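Local atomic coordinates of putative cell surface protein (Streptococcus pyogenes, PDB entry 4OFQ), a protein that probably acts as a streptococcal surface adhesin, forming the C-terminal domain of the antigen I/II-family protein AspA. Residues 237-250 / 281-294. Numbering follows the deposited sequence.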
loop_
_atom_site.group_PDB
_atom_site.type_symbol
_atom_site.label_atom_id
_atom_site.label_comp_id
_atom_site.label_asym_id
_atom_site.label_seq_id
_atom_site.Cartn_x
_atom_site.Cartn_y
_atom_site.Cartn_z
ATOM N N TYR A 237 9.287 -3.368 -12.117
ATOM C CA TYR A 237 9.097 -4.824 -12.072
ATOM C C TYR A 237 10.427 -5.370 -12.586
ATOM O O TYR A 237 10.679 -5.437 -13.800
ATOM C CB TYR A 237 7.930 -5.269 -12.960
ATOM C CG TYR A 237 7.406 -6.690 -12.715
ATOM C CD1 TYR A 237 8.033 -7.810 -13.285
ATOM C CD2 TYR A 237 6.266 -6.903 -11.956
ATOM C CE1 TYR A 237 7.542 -9.116 -13.071
ATOM C CE2 TYR A 237 5.770 -8.192 -11.733
ATOM C CZ TYR A 237 6.406 -9.292 -12.290
ATOM O OH TYR A 237 5.873 -10.553 -12.067
ATOM N N LYS A 238 11.296 -5.715 -11.648
ATOM C CA LYS A 238 12.691 -6.018 -11.951
ATOM C C LYS A 238 13.150 -7.266 -11.212
ATOM O O LYS A 238 12.931 -7.391 -10.002
ATOM C CB LYS A 238 13.563 -4.823 -11.546
ATOM C CG LYS A 238 15.058 -5.023 -11.797
ATOM C CD LYS A 238 15.828 -3.726 -11.599
ATOM C CE LYS A 238 15.931 -3.337 -10.142
ATOM N NZ LYS A 238 16.863 -2.167 -9.991
ATOM N N PHE A 239 13.788 -8.180 -11.944
ATOM C CA PHE A 239 14.351 -9.387 -11.357
ATOM C C PHE A 239 15.817 -9.113 -11.070
ATOM O O PHE A 239 16.540 -8.624 -11.941
ATOM C CB PHE A 239 14.285 -10.554 -12.347
ATOM C CG PHE A 239 12.898 -10.932 -12.793
ATOM C CD1 PHE A 239 12.229 -10.178 -13.745
ATOM C CD2 PHE A 239 12.292 -12.089 -12.317
ATOM C CE1 PHE A 239 10.965 -10.539 -14.188
ATOM C CE2 PHE A 239 11.034 -12.461 -12.760
ATOM C CZ PHE A 239 10.365 -11.674 -13.704
ATOM N N VAL A 240 16.267 -9.447 -9.860
ATOM C CA VAL A 240 17.682 -9.340 -9.518
ATOM C C VAL A 240 18.204 -10.690 -8.992
ATOM O O VAL A 240 17.614 -11.299 -8.094
ATOM C CB VAL A 240 17.929 -8.235 -8.478
ATOM C CG1 VAL A 240 19.408 -8.127 -8.180
ATOM C CG2 VAL A 240 17.400 -6.902 -8.989
ATOM N N ASP A 241 19.317 -11.157 -9.538
ATOM C CA ASP A 241 19.808 -12.484 -9.161
ATOM C C ASP A 241 21.330 -12.463 -9.087
ATOM O O ASP A 241 21.998 -12.214 -10.088
ATOM C CB ASP A 241 19.309 -13.526 -10.179
ATOM C CG ASP A 241 19.507 -14.946 -9.710
ATOM O OD1 ASP A 241 20.521 -15.217 -9.035
ATOM O OD2 ASP A 241 18.640 -15.793 -9.993
ATOM N N GLN A 242 21.875 -12.684 -7.887
ATOM C CA GLN A 242 23.319 -12.800 -7.724
ATOM C C GLN A 242 23.674 -14.258 -7.927
ATOM O O GLN A 242 23.519 -15.075 -7.016
ATOM C CB GLN A 242 23.756 -12.355 -6.321
ATOM C CG GLN A 242 25.238 -12.635 -6.017
ATOM C CD GLN A 242 26.203 -11.959 -6.989
ATOM O OE1 GLN A 242 26.221 -10.730 -7.108
ATOM N NE2 GLN A 242 27.029 -12.765 -7.678
ATOM N N LEU A 243 24.120 -14.595 -9.130
ATOM C CA LEU A 243 24.449 -15.977 -9.446
ATOM C C LEU A 243 25.746 -16.366 -8.759
ATOM O O LEU A 243 26.610 -15.524 -8.545
ATOM C CB LEU A 243 24.587 -16.150 -10.960
ATOM C CG LEU A 243 23.301 -15.926 -11.751
ATOM C CD1 LEU A 243 23.612 -15.750 -13.235
ATOM C CD2 LEU A 243 22.332 -17.079 -11.518
ATOM N N GLN A 244 25.863 -17.635 -8.380
ATOM C CA GLN A 244 27.116 -18.139 -7.832
ATOM C C GLN A 244 28.047 -18.360 -9.015
ATOM O O GLN A 244 28.239 -19.488 -9.457
ATOM C CB GLN A 244 26.874 -19.451 -7.092
ATOM C CG GLN A 244 28.017 -19.882 -6.214
ATOM C CD GLN A 244 27.660 -21.093 -5.364
ATOM O OE1 GLN A 244 26.634 -21.111 -4.684
ATOM N NE2 GLN A 244 28.509 -22.105 -5.403
ATOM N N HIS A 245 28.603 -17.274 -9.544
ATOM C CA HIS A 245 29.366 -17.340 -10.791
ATOM C C HIS A 245 30.707 -18.085 -10.713
ATOM O O HIS A 245 31.349 -18.311 -11.735
ATOM C CB HIS A 245 29.533 -15.946 -11.423
ATOM C CG HIS A 245 30.400 -15.017 -10.636
ATOM N ND1 HIS A 245 30.392 -14.976 -9.257
ATOM C CD2 HIS A 245 31.311 -14.099 -11.034
ATOM C CE1 HIS A 245 31.263 -14.072 -8.841
ATOM N NE2 HIS A 245 31.829 -13.520 -9.900
ATOM N N THR A 246 31.126 -18.481 -9.515
ATOM C CA THR A 246 32.240 -19.417 -9.391
ATOM C C THR A 246 31.867 -20.788 -9.974
ATOM O O THR A 246 32.740 -21.541 -10.413
ATOM C CB THR A 246 32.637 -19.623 -7.927
ATOM O OG1 THR A 246 31.461 -19.896 -7.152
ATOM C CG2 THR A 246 33.311 -18.375 -7.368
ATOM N N HIS A 247 30.574 -21.109 -9.964
ATOM C CA HIS A 247 30.103 -22.440 -10.370
ATOM C C HIS A 247 29.105 -22.424 -11.531
ATOM O O HIS A 247 28.965 -23.411 -12.263
ATOM C CB HIS A 247 29.454 -23.153 -9.178
ATOM C CG HIS A 247 30.413 -23.521 -8.091
ATOM N ND1 HIS A 247 30.976 -22.585 -7.249
ATOM C CD2 HIS A 247 30.904 -24.722 -7.702
ATOM C CE1 HIS A 247 31.781 -23.193 -6.393
ATOM N NE2 HIS A 247 31.749 -24.492 -6.641
ATOM N N ASP A 248 28.391 -21.318 -11.677
ATOM C CA ASP A 248 27.354 -21.193 -12.705
ATOM C C ASP A 248 27.799 -20.146 -13.708
ATOM O O ASP A 248 28.040 -18.993 -13.349
ATOM C CB ASP A 248 26.027 -20.730 -12.108
ATOM C CG ASP A 248 25.211 -21.854 -11.480
ATOM O OD1 ASP A 248 25.526 -23.042 -11.693
ATOM O OD2 ASP A 248 24.238 -21.526 -10.760
ATOM N N LEU A 249 27.915 -20.537 -14.967
ATOM C CA LEU A 249 28.313 -19.581 -15.989
ATOM C C LEU A 249 27.096 -19.200 -16.836
ATOM O O LEU A 249 26.586 -20.019 -17.604
ATOM C CB LEU A 249 29.431 -20.171 -16.849
ATOM C CG LEU A 249 29.905 -19.381 -18.074
ATOM C CD1 LEU A 249 30.671 -18.132 -17.667
ATOM C CD2 LEU A 249 30.744 -20.270 -18.962
ATOM N N TYR A 250 26.632 -17.963 -16.671
ATOM C CA TYR A 250 25.497 -17.426 -17.426
ATOM C C TYR A 250 25.623 -17.653 -18.933
ATOM O O TYR A 250 26.669 -17.383 -19.529
ATOM C CB TYR A 250 25.326 -15.927 -17.137
ATOM C CG TYR A 250 24.195 -15.255 -17.889
ATOM C CD1 TYR A 250 22.896 -15.285 -17.406
ATOM C CD2 TYR A 250 24.434 -14.567 -19.068
ATOM C CE1 TYR A 250 21.858 -14.663 -18.096
ATOM C CE2 TYR A 250 23.404 -13.938 -19.763
ATOM C CZ TYR A 250 22.126 -13.990 -19.270
ATOM O OH TYR A 250 21.117 -13.366 -19.963
ATOM N N THR A 281 18.230 -6.593 -20.138
ATOM C CA THR A 281 18.973 -7.544 -19.333
ATOM C C THR A 281 20.383 -7.021 -19.157
ATOM O O THR A 281 21.009 -6.573 -20.114
ATOM C CB THR A 281 19.017 -8.932 -20.002
ATOM O OG1 THR A 281 17.704 -9.508 -19.997
ATOM C CG2 THR A 281 19.988 -9.860 -19.257
ATOM N N VAL A 282 20.878 -7.055 -17.928
ATOM C CA VAL A 282 22.277 -6.721 -17.687
ATOM C C VAL A 282 22.922 -7.852 -16.905
ATOM O O VAL A 282 22.436 -8.243 -15.837
ATOM C CB VAL A 282 22.434 -5.404 -16.904
ATOM C CG1 VAL A 282 23.908 -5.154 -16.586
ATOM C CG2 VAL A 282 21.854 -4.236 -17.698
ATOM N N TYR A 283 23.993 -8.412 -17.444
ATOM C CA TYR A 283 24.764 -9.374 -16.675
ATOM C C TYR A 283 26.195 -8.923 -16.533
ATOM O O TYR A 283 26.863 -8.594 -17.520
ATOM C CB TYR A 283 24.714 -10.780 -17.270
ATOM C CG TYR A 283 25.579 -11.746 -16.490
ATOM C CD1 TYR A 283 25.192 -12.191 -15.226
ATOM C CD2 TYR A 283 26.786 -12.194 -17.003
ATOM C CE1 TYR A 283 25.991 -13.060 -14.496
ATOM C CE2 TYR A 283 27.583 -13.069 -16.289
ATOM C CZ TYR A 283 27.181 -13.497 -15.036
ATOM O OH TYR A 283 27.977 -14.360 -14.323
ATOM N N ASN A 284 26.665 -8.911 -15.295
ATOM C CA ASN A 284 28.033 -8.511 -14.999
ATOM C C ASN A 284 28.910 -9.740 -14.820
ATOM O O ASN A 284 28.846 -10.403 -13.786
ATOM C CB ASN A 284 28.060 -7.651 -13.730
ATOM C CG ASN A 284 29.432 -7.046 -13.452
ATOM O OD1 ASN A 284 30.468 -7.649 -13.730
ATOM N ND2 ASN A 284 29.436 -5.843 -12.894
ATOM N N LYS A 285 29.745 -10.022 -15.819
ATOM C CA LYS A 285 30.546 -11.245 -15.840
ATOM C C LYS A 285 31.517 -11.335 -14.676
ATOM O O LYS A 285 31.792 -12.420 -14.164
ATOM C CB LYS A 285 31.315 -11.351 -17.158
ATOM C CG LYS A 285 30.451 -11.111 -18.381
ATOM C CD LYS A 285 31.261 -11.259 -19.654
ATOM C CE LYS A 285 31.908 -12.632 -19.737
ATOM N NZ LYS A 285 32.515 -12.886 -21.081
ATOM N N GLU A 286 32.021 -10.184 -14.253
ATOM C CA GLU A 286 33.011 -10.128 -13.186
ATOM C C GLU A 286 32.399 -10.384 -11.801
ATOM O O GLU A 286 33.040 -10.968 -10.929
ATOM C CB GLU A 286 33.734 -8.776 -13.220
ATOM C CG GLU A 286 34.882 -8.644 -12.232
ATOM C CD GLU A 286 35.491 -7.248 -12.219
ATOM O OE1 GLU A 286 35.104 -6.413 -13.070
ATOM O OE2 GLU A 286 36.355 -6.987 -11.352
ATOM N N THR A 287 31.153 -9.967 -11.595
ATOM C CA THR A 287 30.556 -10.067 -10.268
ATOM C C THR A 287 29.453 -11.116 -10.162
ATOM O O THR A 287 29.041 -11.465 -9.059
ATOM C CB THR A 287 29.959 -8.740 -9.825
ATOM O OG1 THR A 287 28.837 -8.437 -10.662
ATOM C CG2 THR A 287 31.011 -7.618 -9.911
ATOM N N GLY A 288 28.972 -11.606 -11.303
ATOM C CA GLY A 288 27.897 -12.586 -11.337
ATOM C C GLY A 288 26.515 -11.993 -11.139
ATOM O O GLY A 288 25.529 -12.718 -10.992
ATOM N N HIS A 289 26.432 -10.668 -11.140
ATOM C CA HIS A 289 25.165 -9.989 -10.898
ATOM C C HIS A 289 24.298 -9.939 -12.157
ATOM O O HIS A 289 24.706 -9.397 -13.181
ATOM C CB HIS A 289 25.422 -8.574 -10.379
ATOM C CG HIS A 289 24.188 -7.862 -9.909
ATOM N ND1 HIS A 289 23.451 -7.031 -10.725
ATOM C CD2 HIS A 289 23.584 -7.831 -8.697
ATOM C CE1 HIS A 289 22.437 -6.529 -10.040
ATOM N NE2 HIS A 289 22.497 -6.995 -8.807
ATOM N N TYR A 290 23.095 -10.495 -12.050
ATOM C CA TYR A 290 22.132 -10.536 -13.144
ATOM C C TYR A 290 20.908 -9.683 -12.817
ATOM O O TYR A 290 20.357 -9.767 -11.727
ATOM C CB TYR A 290 21.683 -11.982 -13.394
ATOM C CG TYR A 290 20.484 -12.104 -14.312
ATOM C CD1 TYR A 290 19.183 -12.080 -13.804
ATOM C CD2 TYR A 290 20.650 -12.252 -15.684
ATOM C CE1 TYR A 290 18.083 -12.188 -14.640
ATOM C CE2 TYR A 290 19.562 -12.351 -16.529
ATOM C CZ TYR A 290 18.278 -12.324 -15.996
ATOM O OH TYR A 290 17.187 -12.436 -16.819
ATOM N N GLU A 291 20.457 -8.903 -13.788
ATOM C CA GLU A 291 19.285 -8.073 -13.604
ATOM C C GLU A 291 18.441 -8.084 -14.885
ATOM O O GLU A 291 18.981 -7.978 -15.977
ATOM C CB GLU A 291 19.766 -6.655 -13.308
ATOM C CG GLU A 291 18.706 -5.675 -12.937
ATOM C CD GLU A 291 19.298 -4.302 -12.714
ATOM O OE1 GLU A 291 20.072 -4.146 -11.741
ATOM O OE2 GLU A 291 19.011 -3.398 -13.530
ATOM N N LEU A 292 17.129 -8.238 -14.753
ATOM C CA LEU A 292 16.235 -7.997 -15.885
ATOM C C LEU A 292 15.131 -7.055 -15.424
ATOM O O LEU A 292 14.376 -7.371 -14.504
ATOM C CB LEU A 292 15.655 -9.308 -16.440
ATOM C CG LEU A 292 14.746 -9.194 -17.672
ATOM C CD1 LEU A 292 14.871 -10.418 -18.565
ATOM C CD2 LEU A 292 13.294 -9.015 -17.247
ATOM N N ALA A 293 15.042 -5.898 -16.067
ATOM C CA ALA A 293 14.084 -4.868 -15.674
ATOM C C ALA A 293 13.117 -4.546 -16.797
ATOM O O ALA A 293 13.525 -4.315 -17.943
ATOM C CB ALA A 293 14.812 -3.588 -15.248
ATOM N N PHE A 294 11.832 -4.503 -16.468
ATOM C CA PHE A 294 10.864 -4.009 -17.433
ATOM C C PHE A 294 11.024 -2.507 -17.637
ATOM O O PHE A 294 11.322 -1.770 -16.694
ATOM C CB PHE A 294 9.450 -4.375 -16.999
ATOM C CG PHE A 294 9.039 -5.733 -17.464
ATOM C CD1 PHE A 294 9.315 -6.853 -16.703
ATOM C CD2 PHE A 294 8.403 -5.891 -18.692
ATOM C CE1 PHE A 294 8.958 -8.122 -17.157
ATOM C CE2 PHE A 294 8.043 -7.149 -19.148
ATOM C CZ PHE A 294 8.321 -8.263 -18.377
HETATM O O HOH W 1 11.299 -2.232 -13.857
HETATM O O HOH W 2 26.949 -16.724 -14.086
#
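Tyr237 and Phe294 lie side by side, CD1 to CD1 3.8 Å, and Phe308 meets both rings edge-to-face. Here strands 237-242 and 289-294 pair antiparallel: Phe294 N donates to Tyr237 O, and a water fills the second link, accepting from Tyr237 N and donating to Phe294 O. The aliphatic chain of Lys238 runs over Ala293, CG to CB 3.7 Å, then crosses Glu291, whose carboxylate stays beyond salt-bridge range of NZ. Phe239 and Asp241 form hydrogen-bonded pairs with Leu292 and Tyr290, two backbone bonds each. These four side chains share one face; Val240, Gln242, His289 and Glu291 share the other. Phe239 CD1 touches Leu292 CD2 at 3.8 Å, the side chains running alongside, and Leu292 O lies at the ring's edge, in plane. Gln242 bends at chi2 (59°), so NE2 donates to Thr287 O at 2.8 Å, in both the amide and carbonyl planes, and also to Leu243 O. Beyond the strand end, Leu243 N still donates to Gly288 O. The His245 ring lies on the Thr287-Gly288 peptide, Gly288 CA over its face, while NE2 donates a hydrogen bond to Glu286 O at 3.0 Å, from above the carbonyl plane. Past the bend, Tyr250 stacks offset on Tyr283, planes 19° apart, and leans obliquely on Tyr290, CE1 to CE2 3.6 Å. A second water joins Tyr283 OH to Asp248 O and Tyr250 N. The tyrosine cluster thus bridges two antiparallel sheets, beside a hairpin turn with a G1 beta bulge at Gly288 and His289, an arrangement characteristic of a beta sandwich.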